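Local coordinates for protein phosphoribosylaminoimidazole-succinocarboxamide synthase (Pyrococcus horikoshii, PDB 4O81) that catalyses the ATP-dependent joining of L-aspartate to a phosphoribosyl-aminoimidazole carboxylate, giving SAICAR in de novo purine (IMP) biosynthesis, at residues V91-V96 with I116-Y121; K155-L160 with I169-F174. One frame throughout, in Å; residues are numbered along the deposited sequence.

Contact 1 of 2, residues V91-V96 with I116-Y121. With AMP (adenosine monophosphate), chain K.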
loop_
_atom_site.group_PDB
_atom_site.type_symbol
_atom_site.label_atom_id
_atom_site.label_comp_id
_atom_site.label_asym_id
_atom_site.label_seq_id
_atom_site.Cartn_x
_atom_site.Cartn_y
_atom_site.Cartn_z
ATOM N N VAL A 91 16.348 -0.659 8.363
ATOM C CA VAL A 91 16.250 -0.907 6.933
ATOM C C VAL A 91 14.993 -1.698 6.573
ATOM O O VAL A 91 14.710 -2.745 7.160
ATOM C CB VAL A 91 17.527 -1.614 6.396
ATOM C CG1 VAL A 91 17.350 -2.076 4.957
ATOM C CG2 VAL A 91 18.739 -0.693 6.505
ATOM N N VAL A 92 14.226 -1.185 5.616
ATOM C CA VAL A 92 13.049 -1.897 5.143
ATOM C C VAL A 92 13.291 -2.282 3.688
ATOM O O VAL A 92 13.776 -1.450 2.892
ATOM C CB VAL A 92 11.745 -1.081 5.260
ATOM C CG1 VAL A 92 10.537 -1.938 4.865
ATOM C CG2 VAL A 92 11.568 -0.541 6.663
ATOM N N ARG A 93 12.954 -3.534 3.359
ATOM C CA ARG A 93 13.260 -4.106 2.050
ATOM C C ARG A 93 12.020 -4.722 1.411
ATOM O O ARG A 93 11.353 -5.569 2.015
ATOM C CB ARG A 93 14.399 -5.139 2.160
ATOM C CG ARG A 93 15.504 -4.702 3.130
ATOM C CD ARG A 93 16.716 -5.631 3.157
ATOM N NE ARG A 93 17.578 -5.380 2.019
ATOM C CZ ARG A 93 18.855 -4.995 2.072
ATOM N NH1 ARG A 93 19.494 -4.853 3.222
ATOM N NH2 ARG A 93 19.506 -4.774 0.936
ATOM N N ASN A 94 11.723 -4.290 0.181
ATOM C CA ASN A 94 10.612 -4.831 -0.594
ATOM C C ASN A 94 11.087 -5.747 -1.717
ATOM O O ASN A 94 10.382 -6.664 -2.114
ATOM C CB ASN A 94 9.786 -3.689 -1.187
ATOM C CG ASN A 94 9.199 -2.805 -0.123
ATOM O OD1 ASN A 94 8.485 -3.297 0.740
ATOM N ND2 ASN A 94 9.532 -1.506 -0.142
ATOM N N VAL A 95 12.268 -5.445 -2.249
ATOM C CA VAL A 95 12.837 -6.157 -3.398
ATOM C C VAL A 95 14.277 -6.526 -3.043
ATOM O O VAL A 95 14.983 -5.706 -2.484
ATOM C CB VAL A 95 12.807 -5.235 -4.652
ATOM C CG1 VAL A 95 13.591 -5.839 -5.801
ATOM C CG2 VAL A 95 11.373 -4.932 -5.072
ATOM N N VAL A 96 14.709 -7.739 -3.379
ATOM C CA VAL A 96 16.076 -8.215 -3.095
ATOM C C VAL A 96 17.120 -7.377 -3.858
ATOM O O VAL A 96 17.046 -7.234 -5.074
ATOM C CB VAL A 96 16.239 -9.734 -3.418
ATOM C CG1 VAL A 96 17.695 -10.200 -3.253
ATOM C CG2 VAL A 96 15.302 -10.589 -2.568
ATOM N N ILE A 116 10.652 -6.794 4.572
ATOM C CA ILE A 116 11.599 -7.292 5.562
ATOM C C ILE A 116 12.178 -6.092 6.310
ATOM O O ILE A 116 12.610 -5.131 5.677
ATOM C CB ILE A 116 12.731 -8.092 4.875
ATOM C CG1 ILE A 116 12.199 -9.453 4.398
ATOM C CG2 ILE A 116 13.947 -8.257 5.792
ATOM C CD1 ILE A 116 13.271 -10.337 3.766
ATOM N N VAL A 117 12.168 -6.144 7.647
ATOM C CA VAL A 117 12.809 -5.102 8.462
ATOM C C VAL A 117 14.100 -5.679 9.037
ATOM O O VAL A 117 14.089 -6.739 9.690
ATOM C CB VAL A 117 11.924 -4.612 9.634
ATOM C CG1 VAL A 117 12.602 -3.442 10.348
ATOM C CG2 VAL A 117 10.526 -4.219 9.163
ATOM N N GLU A 118 15.211 -4.998 8.765
ATOM C CA GLU A 118 16.501 -5.313 9.383
ATOM C C GLU A 118 16.967 -4.167 10.295
ATOM O O GLU A 118 16.777 -2.988 9.960
ATOM C CB GLU A 118 17.566 -5.571 8.312
ATOM C CG GLU A 118 17.284 -6.761 7.405
ATOM C CD GLU A 118 18.130 -6.754 6.137
ATOM O OE1 GLU A 118 18.829 -5.744 5.819
ATOM O OE2 GLU A 118 18.090 -7.779 5.436
ATOM N N LEU A 119 17.565 -4.531 11.432
ATOM C CA LEU A 119 18.150 -3.572 12.387
ATOM C C LEU A 119 19.659 -3.625 12.308
ATOM O O LEU A 119 20.250 -4.709 12.294
ATOM C CB LEU A 119 17.734 -3.878 13.830
ATOM C CG LEU A 119 16.242 -3.967 14.152
ATOM C CD1 LEU A 119 16.013 -4.447 15.569
ATOM C CD2 LEU A 119 15.535 -2.639 13.937
ATOM N N TYR A 120 20.275 -2.451 12.244
ATOM C CA TYR A 120 21.721 -2.351 12.242
ATOM C C TYR A 120 22.148 -1.431 13.358
ATOM O O TYR A 120 21.554 -0.366 13.579
ATOM C CB TYR A 120 22.243 -1.813 10.909
ATOM C CG TYR A 120 22.004 -2.756 9.746
ATOM C CD1 TYR A 120 22.981 -3.666 9.357
ATOM C CD2 TYR A 120 20.776 -2.761 9.063
ATOM C CE1 TYR A 120 22.774 -4.535 8.295
ATOM C CE2 TYR A 120 20.557 -3.623 7.995
ATOM C CZ TYR A 120 21.558 -4.501 7.615
ATOM O OH TYR A 120 21.340 -5.379 6.587
ATOM N N TYR A 121 23.190 -1.851 14.060
ATOM C CA TYR A 121 23.769 -1.044 15.105
ATOM C C TYR A 121 24.635 0.033 14.441
ATOM O O TYR A 121 25.565 -0.271 13.689
ATOM C CB TYR A 121 24.578 -1.926 16.050
ATOM C CG TYR A 121 25.410 -1.192 17.075
ATOM C CD1 TYR A 121 24.924 -0.052 17.742
ATOM C CD2 TYR A 121 26.671 -1.651 17.399
ATOM C CE1 TYR A 121 25.693 0.606 18.686
ATOM C CE2 TYR A 121 27.439 -1.011 18.352
ATOM C CZ TYR A 121 26.948 0.109 18.988
ATOM O OH TYR A 121 27.733 0.725 19.928
HETATM P P AMP K . 22.397 -2.683 1.944
HETATM O O1P AMP K . 22.303 -3.305 3.326
HETATM O O2P AMP K . 21.802 -3.525 0.847
HETATM O O3P AMP K . 23.761 -2.174 1.569
HETATM O "O5'" AMP K . 21.501 -1.323 2.056
HETATM C "C5'" AMP K . 20.063 -1.329 2.173
HETATM C "C4'" AMP K . 19.385 0.043 1.977
HETATM O "O4'" AMP K . 19.561 0.888 3.111
HETATM C "C3'" AMP K . 19.883 0.869 0.787
HETATM O "O3'" AMP K . 18.802 1.651 0.258
HETATM C "C2'" AMP K . 20.892 1.816 1.386
HETATM O "O2'" AMP K . 21.001 3.023 0.625
HETATM C "C1'" AMP K . 20.322 2.057 2.778
HETATM N N9 AMP K . 21.428 2.279 3.740
HETATM C C8 AMP K . 22.014 1.342 4.512
HETATM N N7 AMP K . 22.995 1.889 5.275
HETATM C C5 AMP K . 23.061 3.195 4.999
HETATM C C6 AMP K . 23.879 4.354 5.450
HETATM N N6 AMP K . 24.859 4.210 6.377
HETATM N N1 AMP K . 23.599 5.563 4.893
HETATM C C2 AMP K . 22.631 5.721 3.964
HETATM N N3 AMP K . 21.856 4.710 3.517
HETATM C C4 AMP K . 22.017 3.452 3.984
#

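Contact 2 of 2, residues K155-L160 with I169-F174. With CD (cadmium ion), chain C; AMP (adenosine monophosphate), chain K.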
loop_
_atom_site.group_PDB
_atom_site.type_symbol
_atom_site.label_atom_id
_atom_site.label_comp_id
_atom_site.label_asym_id
_atom_site.label_seq_id
_atom_site.Cartn_x
_atom_site.Cartn_y
_atom_site.Cartn_z
ATOM N N LYS A 155 4.783 1.154 8.346
ATOM C CA LYS A 155 3.812 2.158 7.899
ATOM C C LYS A 155 4.447 3.127 6.908
ATOM O O LYS A 155 3.911 3.370 5.821
ATOM C CB LYS A 155 3.283 2.965 9.086
ATOM C CG LYS A 155 2.155 2.316 9.850
ATOM C CD LYS A 155 1.367 3.369 10.619
ATOM N N VAL A 156 5.600 3.673 7.287
ATOM C CA VAL A 156 6.374 4.533 6.401
ATOM C C VAL A 156 6.625 3.831 5.073
ATOM O O VAL A 156 6.395 4.421 4.005
ATOM C CB VAL A 156 7.708 4.975 7.029
ATOM C CG1 VAL A 156 8.615 5.600 5.974
ATOM C CG2 VAL A 156 7.441 5.949 8.166
ATOM N N ASN A 157 7.091 2.582 5.140
ATOM C CA ASN A 157 7.338 1.805 3.925
ATOM C C ASN A 157 6.141 1.808 2.976
ATOM O O ASN A 157 6.299 2.049 1.771
ATOM C CB ASN A 157 7.714 0.358 4.246
ATOM C CG ASN A 157 7.972 -0.464 2.993
ATOM O OD1 ASN A 157 8.837 -0.110 2.187
ATOM N ND2 ASN A 157 7.233 -1.579 2.825
ATOM N N GLU A 158 4.955 1.542 3.516
ATOM C CA GLU A 158 3.792 1.366 2.671
ATOM C C GLU A 158 3.413 2.677 1.985
ATOM O O GLU A 158 3.062 2.686 0.792
ATOM C CB GLU A 158 2.605 0.775 3.455
ATOM C CG GLU A 158 1.630 -0.012 2.574
ATOM C CD GLU A 158 2.263 -1.220 1.891
ATOM O OE1 GLU A 158 3.228 -1.818 2.440
ATOM O OE2 GLU A 158 1.804 -1.575 0.791
ATOM N N ILE A 159 3.518 3.779 2.722
ATOM C CA ILE A 159 3.164 5.097 2.178
ATOM C C ILE A 159 4.143 5.481 1.055
ATOM O O ILE A 159 3.731 5.896 -0.036
ATOM C CB ILE A 159 3.143 6.175 3.281
ATOM C CG1 ILE A 159 2.061 5.855 4.316
ATOM C CG2 ILE A 159 2.928 7.567 2.694
ATOM C CD1 ILE A 159 2.321 6.484 5.675
ATOM N N LEU A 160 5.434 5.312 1.320
ATOM C CA LEU A 160 6.457 5.671 0.324
ATOM C C LEU A 160 6.398 4.757 -0.895
ATOM O O LEU A 160 6.423 5.234 -2.032
ATOM C CB LEU A 160 7.862 5.728 0.946
ATOM C CG LEU A 160 8.109 6.803 2.032
ATOM C CD1 LEU A 160 9.562 6.837 2.441
ATOM C CD2 LEU A 160 7.660 8.205 1.647
ATOM N N ILE A 169 8.013 4.189 -10.017
ATOM C CA ILE A 169 9.254 4.015 -9.245
ATOM C C ILE A 169 9.090 2.914 -8.198
ATOM O O ILE A 169 8.181 2.979 -7.363
ATOM C CB ILE A 169 9.694 5.329 -8.534
ATOM C CG1 ILE A 169 9.991 6.447 -9.543
ATOM C CG2 ILE A 169 10.919 5.081 -7.650
ATOM C CD1 ILE A 169 10.024 7.834 -8.927
ATOM N N ILE A 170 9.966 1.905 -8.260
ATOM C CA ILE A 170 10.016 0.835 -7.275
ATOM C C ILE A 170 10.834 1.272 -6.058
ATOM O O ILE A 170 12.031 1.623 -6.178
ATOM C CB ILE A 170 10.628 -0.452 -7.867
ATOM C CG1 ILE A 170 9.840 -0.898 -9.096
ATOM C CG2 ILE A 170 10.680 -1.574 -6.820
ATOM C CD1 ILE A 170 10.566 -1.902 -9.977
ATOM N N LEU A 171 10.199 1.269 -4.889
ATOM C CA LEU A 171 10.966 1.416 -3.642
ATOM C C LEU A 171 11.548 0.064 -3.291
ATOM O O LEU A 171 10.848 -0.803 -2.756
ATOM C CB LEU A 171 10.091 1.921 -2.497
ATOM C CG LEU A 171 10.722 2.182 -1.121
ATOM C CD1 LEU A 171 11.825 3.233 -1.195
ATOM C CD2 LEU A 171 9.626 2.641 -0.170
ATOM N N VAL A 172 12.825 -0.117 -3.614
ATOM C CA VAL A 172 13.502 -1.411 -3.467
ATOM C C VAL A 172 13.826 -1.674 -1.988
ATOM O O VAL A 172 13.471 -2.719 -1.443
ATOM C CB VAL A 172 14.765 -1.479 -4.385
ATOM C CG1 VAL A 172 15.671 -2.651 -4.012
ATOM C CG2 VAL A 172 14.323 -1.588 -5.855
ATOM N N ASP A 173 14.485 -0.709 -1.343
ATOM C CA ASP A 173 14.744 -0.752 0.095
ATOM C C ASP A 173 15.114 0.663 0.534
ATOM O O ASP A 173 15.253 1.562 -0.316
ATOM C CB ASP A 173 15.848 -1.766 0.452
ATOM C CG ASP A 173 17.123 -1.558 -0.357
ATOM O OD1 ASP A 173 17.562 -0.418 -0.483
ATOM O OD2 ASP A 173 17.683 -2.535 -0.872
ATOM N N PHE A 174 15.262 0.870 1.834
ATOM C CA PHE A 174 15.649 2.180 2.370
ATOM C C PHE A 174 16.034 2.093 3.855
ATOM O O PHE A 174 15.651 1.151 4.531
ATOM C CB PHE A 174 14.560 3.258 2.104
ATOM C CG PHE A 174 13.255 3.022 2.819
ATOM C CD1 PHE A 174 12.885 3.829 3.889
ATOM C CD2 PHE A 174 12.393 2.012 2.425
ATOM C CE1 PHE A 174 11.682 3.633 4.555
ATOM C CE2 PHE A 174 11.196 1.799 3.106
ATOM C CZ PHE A 174 10.843 2.604 4.170
HETATM CD CD CD C . 0.241 -0.556 -0.415
HETATM P P AMP K . 22.397 -2.683 1.944
HETATM O O1P AMP K . 22.303 -3.305 3.326
HETATM O O2P AMP K . 21.802 -3.525 0.847
HETATM O O3P AMP K . 23.761 -2.174 1.569
HETATM O "O5'" AMP K . 21.501 -1.323 2.056
HETATM C "C5'" AMP K . 20.063 -1.329 2.173
HETATM C "C4'" AMP K . 19.385 0.043 1.977
HETATM O "O4'" AMP K . 19.561 0.888 3.111
HETATM C "C3'" AMP K . 19.883 0.869 0.787
HETATM O "O3'" AMP K . 18.802 1.651 0.258
HETATM C "C2'" AMP K . 20.892 1.816 1.386
HETATM O "O2'" AMP K . 21.001 3.023 0.625
HETATM C "C1'" AMP K . 20.322 2.057 2.778
HETATM N N9 AMP K . 21.428 2.279 3.740
HETATM C C8 AMP K . 22.014 1.342 4.512
HETATM N N7 AMP K . 22.995 1.889 5.275
HETATM C C5 AMP K . 23.061 3.195 4.999
HETATM C C6 AMP K . 23.879 4.354 5.450
HETATM N N6 AMP K . 24.859 4.210 6.377
HETATM N N1 AMP K . 23.599 5.563 4.893
HETATM C C2 AMP K . 22.631 5.721 3.964
HETATM N N3 AMP K . 21.856 4.710 3.517
HETATM C C4 AMP K . 22.017 3.452 3.984
#

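Contact 1 of 2, residues V91-V96 with I116-Y121
Arg93 and Glu118 meet on one face of an antiparallel strand pair, where 84-93 runs beside 111-121 in the larger sheet of this SAICAR synthetase, and there they help to form an AMP phosphate site. Arg93 NH1 donates to Glu118 OE1 in a salt bridge of 2.8 Å, the carboxylate oxygen being met on its syn side although the guanidinium and carboxylate planes are turned 56° apart. The same guanidinium grips the phosphate with two nitrogens: NH2 lies 2.6 Å from AMP O2P, and NH1 makes a longer bond to O1P. A bend of the arginine chain at chi3 (79°) turns the guanidinium toward both anions, while C5' of the nucleotide lies over one of its faces. Ser99 OG and Arg198 NH1 also hydrogen-bond to AMP.

Behind this first shell, the backbone sets the spacing. Val91 and Glu118 exchange N-H...O bonds as a hydrogen-bonded pair, as do Arg93 and Ile116, with Val92 and Val117 a non-hydrogen-bonded pair between them on the opposite face, toward helix 143-165. Val91 CG2 packs 3.8 Å from Tyr120 CE2 and equally near AMP O4'. The glutamate is positioned in turn by Tyr120, whose OH donates to Glu118 OE1 at 2.7 Å from above the carboxylate plane, on the face opposite to Arg93 NH1.

Contact 2 of 2, residues K155-L160 with I169-F174
Phe174 reaches from strand 169-174 to Val156, Asn157 and Leu160 of helix 155-160, an alpha/beta packing in which helix 143-165 lies against one face of the larger sheet; its residues 155-160 run at 157° to strand 169-174, nearly antiparallel. Apolar contacts make up most of it: Val156 CG1 sits 3.9 Å from Phe174 CE1, and Leu171 CD2 rests 3.7 Å from Leu160 CB. With CG set between its backbone N and carbonyl carbon (chi1 66°), Phe174 sends its ring to the helix. Helix 45-62 packs on Val156 and Leu160 as well. An alanine in place of Phe174 would probably open a gap beside Val156 and leave the Asn157 side chain without its ring neighbour.

Among polar groups, Asn157 OD1 lies at the ring edge, 3.2 Å from Phe174 CE2, with the amide and ring planes only 16° apart; this buried oxygen is satisfied by Asn94 ND2. Beyond the interface, Glu158 OE2 binds a cadmium ion at 2.2 Å, a site shared with Asp162 and with Glu158 and Asp162 of the second subunit. On the other side of the strand, Asp173 OD1 accepts a 2.5 Å hydrogen bond from the ribose O3' of AMP.

How the contacts relate
Both contacts are buried and belong to the same sheet, since strands 84-93 and 169-180 are neighbours in it, but they differ in kind. Contact 1 is strand against strand, tied by backbone hydrogen bonds and by a charged cluster on its nucleotide face; contact 2 is helix against strand, joined mainly by apolar side chains. They meet directly through the backbone, Asn94 N lying 2.9 Å from Val172 O in a probable hydrogen bond, and Val92 CG1 packs against the amide of Asn157. AMP touches both: residues 91-96 bring an arginine to its phosphate, residues 169-174 an aspartate to its ribose. Contact 1 touches no other subunit of the assembly, whereas the helix of contact 2 meets the second one through its metal ligand.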